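Local atomic coordinates of beta-mannosidase (Trichoderma harzianum, PDB entry 4CVU), a protein that probably hydrolyses beta-linked mannose from the non-reducing ends of saccharides, as a fungal glycoside hydrolase of family 2. Residues P369-H374 with V555-N560; S445-S450 with I532-C537. One frame throughout, in Å; residues are numbered along the deposited sequence.

Both contacts are made by buried residue pairs, yet their chemistry differs with their depth in the fold. Contact 2 lies about 13 Å from the centre of the chain, in the packing layer between the parallel strands of what is probably the catalytic (beta/alpha)8-type barrel and their helices, and consists of two aromatic rings. Contact 1, about 25 Å from that centre, is polar: an amide meets a guanidinium amid attached sugars. Helix 506-528 borders both. The two centres are about 17 Å apart, and the segments touch where E556 CD packs on P536 CG at 3.6 Å and W373 approaches S535 and C537. Hydrocarbon inside and hydrogen bonds near the glycans thus occur close together.

Contact 1. Residues P369-H374 with V555-N560; sequences PGNNWH and VERYYN. With NAG (2-acetamido-2-deoxy-beta-D-glucopyranose), chain D; NAG (2-acetamido-2-deoxy-beta-D-glucopyranose), chain F.
N371 and R557 meet with their CA atoms 9.1 Å apart, where the loop before strand 374-377 faces a type II' beta turn running from R557 to N560, an N-glycosylated asparagine. The long side chain of R557 spans this gap: it bends at its third torsion (chi3 -80°), which brings NE to within 2.7 Å of N371 OD1. The bond is far from straight, 132° at the hydrogen, and NE approaches from above the amide's carbonyl plane; amide and guanidinium stand 66° apart. The amide is held in turn through ND2, which donates to the backbone oxygens of S355 and W543. The other guanidinium nitrogens serve the turn, a sugar and N357 OD1. R557 NH1 donates to N560 O at 3.0 Å, in the guanidinium plane, while NH1 and NH2 both grip O6 of the chain F NAG. A leucine in place of R557 would probably leave N371 OD1 and this sugar hydroxyl without their shared donor group and the turn less firmly braced. N560 ND2, covalently linked to C1 of the chain D NAG, still donates to R557 O at 2.8 Å, and N560 N reaches that same oxygen from the opposite face of its carbonyl plane.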
# COMPACT_ATOMS: atom_id res chain seq x y z
N PRO A 369 32.94 -44.75 11.83
CA PRO A 369 34.22 -44.08 11.55
C PRO A 369 34.04 -42.97 10.54
O PRO A 369 33.03 -42.91 9.85
CB PRO A 369 35.11 -45.18 10.94
CG PRO A 369 34.44 -46.45 11.26
CD PRO A 369 32.97 -46.15 11.36
N GLY A 370 35.05 -42.10 10.47
CA GLY A 370 35.01 -40.92 9.66
C GLY A 370 35.56 -39.73 10.42
O GLY A 370 36.62 -39.81 11.06
N ASN A 371 34.84 -38.62 10.33
CA ASN A 371 35.24 -37.41 11.02
C ASN A 371 34.06 -36.82 11.79
O ASN A 371 32.94 -36.85 11.36
CB ASN A 371 35.71 -36.38 10.02
CG ASN A 371 37.15 -36.54 9.64
OD1 ASN A 371 37.51 -37.47 8.94
ND2 ASN A 371 37.99 -35.61 10.12
N ASN A 372 34.38 -36.23 12.91
CA ASN A 372 33.40 -35.65 13.75
C ASN A 372 32.92 -34.42 13.07
O ASN A 372 33.54 -33.96 12.12
CB ASN A 372 34.07 -35.22 15.04
CG ASN A 372 34.33 -36.37 15.96
OD1 ASN A 372 33.46 -36.78 16.70
ND2 ASN A 372 35.53 -36.85 15.94
N TRP A 373 31.81 -33.91 13.55
CA TRP A 373 31.38 -32.52 13.35
C TRP A 373 30.43 -32.21 14.50
O TRP A 373 29.27 -32.43 14.37
CB TRP A 373 30.70 -32.31 11.99
CG TRP A 373 30.46 -30.90 11.64
CD1 TRP A 373 29.61 -30.03 12.23
CD2 TRP A 373 31.13 -30.16 10.60
NE1 TRP A 373 29.69 -28.80 11.61
CE2 TRP A 373 30.62 -28.85 10.62
CE3 TRP A 373 32.10 -30.48 9.68
CZ2 TRP A 373 31.07 -27.87 9.77
CZ3 TRP A 373 32.57 -29.51 8.83
CH2 TRP A 373 32.03 -28.19 8.87
N HIS A 374 30.96 -31.75 15.61
CA HIS A 374 30.17 -31.39 16.77
C HIS A 374 30.84 -30.35 17.66
O HIS A 374 31.97 -30.00 17.48
CB HIS A 374 29.74 -32.62 17.59
CG HIS A 374 30.84 -33.27 18.36
ND1 HIS A 374 31.59 -34.30 17.85
CD2 HIS A 374 31.30 -33.03 19.60
CE1 HIS A 374 32.47 -34.67 18.75
NE2 HIS A 374 32.32 -33.92 19.82
N VAL A 555 45.23 -29.72 6.89
CA VAL A 555 45.23 -30.63 5.74
C VAL A 555 43.81 -31.21 5.68
O VAL A 555 43.46 -32.10 6.45
CB VAL A 555 46.30 -31.73 5.88
CG1 VAL A 555 46.24 -32.73 4.74
CG2 VAL A 555 47.70 -31.13 5.97
N GLU A 556 43.00 -30.63 4.79
CA GLU A 556 41.59 -31.09 4.58
C GLU A 556 41.50 -32.50 4.01
O GLU A 556 42.31 -32.89 3.20
CB GLU A 556 40.87 -30.14 3.66
CG GLU A 556 40.57 -28.78 4.29
CD GLU A 556 39.50 -28.91 5.35
OE1 GLU A 556 38.29 -28.87 4.99
OE2 GLU A 556 39.86 -29.11 6.53
N ARG A 557 40.52 -33.25 4.48
CA ARG A 557 40.20 -34.56 3.91
C ARG A 557 39.75 -34.48 2.48
O ARG A 557 40.09 -35.31 1.66
CB ARG A 557 39.10 -35.28 4.71
CG ARG A 557 39.01 -36.75 4.36
CD ARG A 557 38.09 -37.49 5.28
NE ARG A 557 38.74 -37.82 6.52
CZ ARG A 557 39.54 -38.86 6.68
NH1 ARG A 557 39.81 -39.63 5.66
NH2 ARG A 557 40.10 -39.11 7.84
N TYR A 558 38.94 -33.47 2.19
CA TYR A 558 38.30 -33.37 0.89
C TYR A 558 37.59 -34.70 0.59
O TYR A 558 36.76 -35.13 1.33
CB TYR A 558 39.28 -32.96 -0.22
CG TYR A 558 39.97 -31.66 -0.06
CD1 TYR A 558 39.26 -30.50 -0.13
CD2 TYR A 558 41.32 -31.57 0.15
CE1 TYR A 558 39.86 -29.29 0.00
CE2 TYR A 558 41.95 -30.35 0.30
CZ TYR A 558 41.19 -29.22 0.21
OH TYR A 558 41.72 -28.01 0.36
N TYR A 559 37.95 -35.33 -0.51
CA TYR A 559 37.25 -36.50 -1.02
C TYR A 559 38.09 -37.79 -0.84
O TYR A 559 37.86 -38.78 -1.50
CB TYR A 559 36.69 -36.21 -2.45
CG TYR A 559 36.31 -34.71 -2.55
CD1 TYR A 559 35.58 -34.08 -1.50
CD2 TYR A 559 36.79 -33.89 -3.55
CE1 TYR A 559 35.30 -32.71 -1.50
CE2 TYR A 559 36.52 -32.52 -3.54
CZ TYR A 559 35.77 -31.92 -2.53
OH TYR A 559 35.52 -30.57 -2.56
N ASN A 560 39.04 -37.74 0.09
CA ASN A 560 39.82 -38.91 0.50
C ASN A 560 39.00 -39.70 1.49
O ASN A 560 39.29 -39.69 2.68
CB ASN A 560 41.14 -38.53 1.16
CG ASN A 560 42.11 -37.86 0.21
OD1 ASN A 560 42.70 -38.51 -0.65
ND2 ASN A 560 42.29 -36.55 0.38
C1 NAG D . 43.21 -35.70 -0.39
C2 NAG D . 42.91 -34.98 -1.70
C3 NAG D . 44.11 -34.20 -2.23
C4 NAG D . 44.69 -33.32 -1.14
C5 NAG D . 44.96 -34.16 0.11
C6 NAG D . 45.42 -33.31 1.29
C7 NAG D . 41.13 -36.12 -2.94
C8 NAG D . 40.81 -37.20 -3.93
N2 NAG D . 42.43 -35.96 -2.65
O3 NAG D . 43.66 -33.43 -3.34
O4 NAG D . 45.91 -32.72 -1.52
O5 NAG D . 43.76 -34.76 0.53
O6 NAG D . 44.53 -32.26 1.51
O7 NAG D . 40.22 -35.42 -2.44
C1 NAG F . 42.97 -39.35 10.31
C2 NAG F . 44.49 -39.28 10.58
C3 NAG F . 45.30 -39.39 9.30
C4 NAG F . 44.85 -40.59 8.51
C5 NAG F . 43.35 -40.51 8.27
C6 NAG F . 42.82 -41.75 7.54
C7 NAG F . 44.94 -38.01 12.63
C8 NAG F . 45.30 -36.70 13.29
N2 NAG F . 44.85 -38.06 11.30
O3 NAG F . 46.63 -39.55 9.70
O4 NAG F . 45.55 -40.63 7.30
O5 NAG F . 42.72 -40.47 9.51
O6 NAG F . 41.49 -41.49 7.15
O7 NAG F . 44.74 -39.00 13.33

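Contact 2. Residues S445-S450 with I532-C537; sequences SEFQFS and ISYSPC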
# COMPACT_ATOMS: atom_id res chain seq x y z
N SER A 445 30.11 -18.37 14.03
CA SER A 445 30.37 -17.23 13.22
C SER A 445 31.22 -17.50 12.00
O SER A 445 31.91 -18.51 11.95
CB SER A 445 30.95 -16.09 14.05
OG SER A 445 30.15 -15.92 15.17
N GLU A 446 31.12 -16.61 11.02
CA GLU A 446 31.75 -16.86 9.72
C GLU A 446 32.39 -15.60 9.17
O GLU A 446 31.99 -14.49 9.49
CB GLU A 446 30.72 -17.45 8.74
CG GLU A 446 30.18 -18.81 9.22
CD GLU A 446 29.41 -19.65 8.18
OE1 GLU A 446 29.04 -19.19 7.09
OE2 GLU A 446 29.15 -20.81 8.50
N PHE A 447 33.40 -15.80 8.33
CA PHE A 447 34.01 -14.71 7.58
C PHE A 447 33.20 -14.40 6.32
O PHE A 447 32.58 -15.30 5.75
CB PHE A 447 35.46 -15.05 7.21
CG PHE A 447 36.38 -15.34 8.39
CD1 PHE A 447 36.17 -14.77 9.64
CD2 PHE A 447 37.48 -16.17 8.22
CE1 PHE A 447 37.03 -15.03 10.68
CE2 PHE A 447 38.35 -16.43 9.27
CZ PHE A 447 38.12 -15.86 10.51
N GLN A 448 33.21 -13.14 5.84
CA GLN A 448 32.26 -12.74 4.79
C GLN A 448 32.61 -13.22 3.38
O GLN A 448 32.96 -12.45 2.51
CB GLN A 448 31.99 -11.23 4.87
CG GLN A 448 31.59 -10.76 6.26
CD GLN A 448 30.45 -11.56 6.85
OE1 GLN A 448 29.48 -11.85 6.17
NE2 GLN A 448 30.53 -11.88 8.13
N PHE A 449 32.53 -14.52 3.16
CA PHE A 449 32.79 -15.08 1.86
C PHE A 449 31.75 -16.19 1.58
O PHE A 449 31.54 -17.06 2.43
CB PHE A 449 34.20 -15.69 1.82
CG PHE A 449 35.29 -14.70 2.10
CD1 PHE A 449 35.88 -13.98 1.06
CD2 PHE A 449 35.75 -14.50 3.40
CE1 PHE A 449 36.92 -13.07 1.33
CE2 PHE A 449 36.76 -13.60 3.67
CZ PHE A 449 37.35 -12.87 2.62
N SER A 450 31.11 -16.15 0.41
CA SER A 450 29.86 -16.90 0.25
C SER A 450 29.40 -17.24 -1.19
O SER A 450 29.15 -16.35 -1.99
CB SER A 450 28.76 -16.14 1.03
OG SER A 450 27.53 -16.83 1.00
N ILE A 532 39.20 -20.19 20.07
CA ILE A 532 38.15 -20.37 19.06
C ILE A 532 38.60 -21.26 17.91
O ILE A 532 39.55 -20.91 17.21
CB ILE A 532 37.70 -19.03 18.49
CG1 ILE A 532 37.18 -18.12 19.62
CG2 ILE A 532 36.62 -19.26 17.43
CD1 ILE A 532 36.07 -18.70 20.47
N SER A 533 37.89 -22.37 17.72
CA SER A 533 38.21 -23.34 16.65
C SER A 533 37.79 -22.83 15.26
O SER A 533 37.02 -21.87 15.13
CB SER A 533 37.52 -24.67 16.90
OG SER A 533 37.84 -25.19 18.15
N TYR A 534 38.26 -23.52 14.22
CA TYR A 534 38.17 -23.01 12.88
C TYR A 534 37.87 -24.10 11.91
O TYR A 534 38.24 -25.27 12.09
CB TYR A 534 39.48 -22.33 12.45
CG TYR A 534 39.45 -21.69 11.06
CD1 TYR A 534 38.77 -20.50 10.84
CD2 TYR A 534 40.12 -22.28 9.99
CE1 TYR A 534 38.73 -19.92 9.58
CE2 TYR A 534 40.11 -21.69 8.72
CZ TYR A 534 39.40 -20.51 8.52
OH TYR A 534 39.35 -19.92 7.28
N SER A 535 37.19 -23.70 10.84
CA SER A 535 37.03 -24.53 9.70
C SER A 535 37.12 -23.62 8.48
O SER A 535 36.59 -22.49 8.51
CB SER A 535 35.67 -25.25 9.75
OG SER A 535 35.43 -25.97 8.56
N PRO A 536 37.79 -24.09 7.42
CA PRO A 536 37.96 -23.25 6.26
C PRO A 536 36.65 -22.97 5.49
O PRO A 536 36.60 -22.03 4.70
CB PRO A 536 38.96 -24.01 5.40
CG PRO A 536 38.88 -25.42 5.85
CD PRO A 536 38.44 -25.41 7.27
N CYS A 537 35.60 -23.78 5.71
CA CYS A 537 34.26 -23.46 5.18
C CYS A 537 33.16 -24.14 5.96
O CYS A 537 33.41 -25.04 6.77
CB CYS A 537 34.13 -23.80 3.70
SG CYS A 537 34.47 -25.54 3.38
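The (beta/alpha)8-type barrel expected of the catalytic domain in a family 2 glycoside hydrolase supplies the setting in which F447 meets Y534: the layer between parallel strands and the helices packed outside them. F447 follows strand 442-446 directly and Y534 begins strand 534-535. These two strands are not neighbours, since strand 481-485 runs between them and pairs in parallel with both; backbone bonds from F447 to M485 and from S533 to W484 fasten each segment to it. The aromatic side chains therefore meet across an intervening strand.

Their closest approach is 3.5 Å, between F447 CE2 and Y534 CE1, and the same F447 carbon lies 4.1 Å from Y534 OH. The rings are tilted by 36° with centroids 5.9 Å apart, an oblique pair in which CE2 of one ring rests against CE1 of the other in van der Waals contact. The two side chains cross at about a right angle. Y534 carries CG anti to its own nitrogen (chi1 -177°), and the end of its side chain comes nearer to F447 than its CB does.

Two helices pack over the pair. I468 and V472 of helix 458-475 pack on F447, and L521 and L525 of helix 506-528 pack on Y534. The buried phenol is not left without a polar partner, because Y534 OH hydrogen-bonds to F517 O of the latter helix; the bond anchors the far end of the ring and limits how it can swing. Beyond F447 the chain turns sharply, with Q448 at the centre of an inverse gamma turn. F447 CB lies at the edge of the F449 ring, in its plane, and the turn is closed by F449 N donating to F447 O at 2.7 Å.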